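Local coordinates for protein Baccell_00875 (Bacteroides cellulosilyticus DSM 14838, PDB 5NO8) that is a polysaccharide lyase that probably removes L-rhamnose caps linked to glucuronic acid on complex arabinogalactan proteins, at residues 78-82 / 83-87. Numbering follows the deposited sequence.
Sequences TVVKG and RETVK
K81 and E84 flank the two-residue turn of a beta hairpin, their side chains side by side and pointing the same way. The lysine starts with CB 4.2 Å from E84 OE2, bends at chi3 (-60°), and brings CE back to 3.2 Å from that same oxygen. K81 NZ makes a long salt bridge to E84 OE2 (4.0 Å), and its stronger partner is D109 outside the hairpin. The type II' turn is closed by E84 N, whose bent bond reaches K81 O from above the carbonyl plane; K81 N donates to E84 O almost straight (2.9 Å, 170°), completing the hydrogen-bonded pair. G82 takes the positive-phi corner, where a CB would run into R83 N. One water bridges G82 O and T85 OG1. On the face shared by T78, V80, T85 and K87, the methyls of the two threonines meet, T78 CG2 to T85 CG2 at 3.6 Å, while T85 OG1 lies alongside V80 CG2. With T78 OG1 set opposite the carbonyl carbon (chi1 -62°), the hydroxyl comes near K87 CB and bonds a glycerol, probably from the crystallisation liquor. A glycine in place of T78 would probably leave the T85 methyl without its neighbour and K87 CB without the hydroxyl beside it. V79 and V86 form two backbone bonds, and their side chains share the face of K81 and E84. The hairpin joins strands 75-81 and 84-90 at the protein surface; strand 137-145 flanks the first of them, bonding T78 and V80 through Y140 and S138 and packing V137 and L139 against V79.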
loop_
_atom_site.group_PDB
_atom_site.type_symbol
_atom_site.label_atom_id
_atom_site.label_comp_id
_atom_site.label_asym_id
_atom_site.label_seq_id
_atom_site.Cartn_x
_atom_site.Cartn_y
_atom_site.Cartn_z
ATOM N N THR A 78 24.310 8.041 -13.230
ATOM C CA THR A 78 25.666 7.571 -13.068
ATOM C C THR A 78 26.233 7.299 -14.435
ATOM O O THR A 78 25.730 6.432 -15.146
ATOM C CB THR A 78 25.699 6.328 -12.177
ATOM O OG1 THR A 78 25.196 6.676 -10.883
ATOM C CG2 THR A 78 27.115 5.772 -12.056
ATOM N N VAL A 79 27.320 7.971 -14.786
ATOM C CA VAL A 79 27.919 7.834 -16.095
ATOM C C VAL A 79 29.163 6.959 -15.985
ATOM O O VAL A 79 30.009 7.131 -15.102
ATOM C CB VAL A 79 28.164 9.179 -16.814
ATOM C CG1 VAL A 79 28.989 10.118 -16.014
ATOM C CG2 VAL A 79 28.801 8.954 -18.178
ATOM N N VAL A 80 29.229 5.999 -16.881
ATOM C CA VAL A 80 30.300 5.028 -16.900
ATOM C C VAL A 80 30.972 4.996 -18.259
ATOM O O VAL A 80 30.313 4.838 -19.294
ATOM C CB VAL A 80 29.746 3.627 -16.587
ATOM C CG1 VAL A 80 30.850 2.583 -16.723
ATOM C CG2 VAL A 80 29.161 3.594 -15.187
ATOM N N LYS A 81 32.300 5.143 -18.254
ATOM C CA LYS A 81 33.142 5.069 -19.437
ATOM C C LYS A 81 34.311 4.220 -19.027
ATOM O O LYS A 81 35.199 4.693 -18.310
ATOM C CB LYS A 81 33.669 6.450 -19.849
ATOM C CG LYS A 81 32.654 7.390 -20.441
ATOM C CD LYS A 81 33.328 8.578 -21.141
ATOM C CE LYS A 81 34.187 9.403 -20.212
ATOM N NZ LYS A 81 34.435 10.777 -20.757
ATOM N N GLY A 82 34.291 2.955 -19.408
ATOM C CA GLY A 82 35.301 2.004 -18.915
ATOM C C GLY A 82 35.292 1.943 -17.393
ATOM O O GLY A 82 34.223 1.865 -16.767
ATOM N N ARG A 83 36.474 2.029 -16.783
ATOM C CA ARG A 83 36.573 1.972 -15.322
ATOM C C ARG A 83 36.085 3.227 -14.609
ATOM O O ARG A 83 35.889 3.196 -13.400
ATOM C CB ARG A 83 38.010 1.669 -14.897
ATOM C CG ARG A 83 38.470 0.301 -15.333
ATOM C CD ARG A 83 39.771 -0.104 -14.702
ATOM N NE ARG A 83 40.852 0.612 -15.358
ATOM C CZ ARG A 83 41.515 1.632 -14.841
ATOM N NH1 ARG A 83 41.252 2.071 -13.623
ATOM N NH2 ARG A 83 42.483 2.206 -15.539
ATOM N N GLU A 84 35.924 4.324 -15.345
ATOM C CA GLU A 84 35.547 5.599 -14.769
ATOM C C GLU A 84 34.039 5.674 -14.572
ATOM O O GLU A 84 33.285 5.665 -15.543
ATOM C CB GLU A 84 35.985 6.739 -15.705
ATOM C CG GLU A 84 35.765 8.115 -15.101
ATOM C CD GLU A 84 35.906 9.263 -16.094
ATOM O OE1 GLU A 84 36.622 10.225 -15.746
ATOM O OE2 GLU A 84 35.277 9.239 -17.178
ATOM N N THR A 85 33.626 5.747 -13.317
ATOM C CA THR A 85 32.259 5.884 -12.920
ATOM C C THR A 85 32.108 7.193 -12.140
ATOM O O THR A 85 32.850 7.426 -11.170
ATOM C CB THR A 85 31.852 4.694 -12.025
ATOM O OG1 THR A 85 31.838 3.497 -12.799
ATOM C CG2 THR A 85 30.510 4.889 -11.375
ATOM N N VAL A 86 31.120 8.004 -12.511
ATOM C CA VAL A 86 30.855 9.262 -11.820
ATOM C C VAL A 86 29.352 9.500 -11.753
ATOM O O VAL A 86 28.702 9.481 -12.774
ATOM C CB VAL A 86 31.484 10.463 -12.541
ATOM C CG1 VAL A 86 31.210 11.745 -11.750
ATOM C CG2 VAL A 86 32.986 10.255 -12.720
ATOM N N LYS A 87 28.817 9.760 -10.567
ATOM C CA LYS A 87 27.440 10.194 -10.436
ATOM C C LYS A 87 27.361 11.712 -10.594
ATOM O O LYS A 87 28.159 12.457 -9.958
ATOM C CB LYS A 87 26.814 9.783 -9.104
ATOM C CG LYS A 87 25.393 10.313 -8.966
ATOM C CD LYS A 87 24.640 9.715 -7.793
ATOM C CE LYS A 87 23.284 10.377 -7.650
ATOM N NZ LYS A 87 22.523 9.851 -6.503
HETATM O O HOH W 1 33.235 1.613 -14.213
#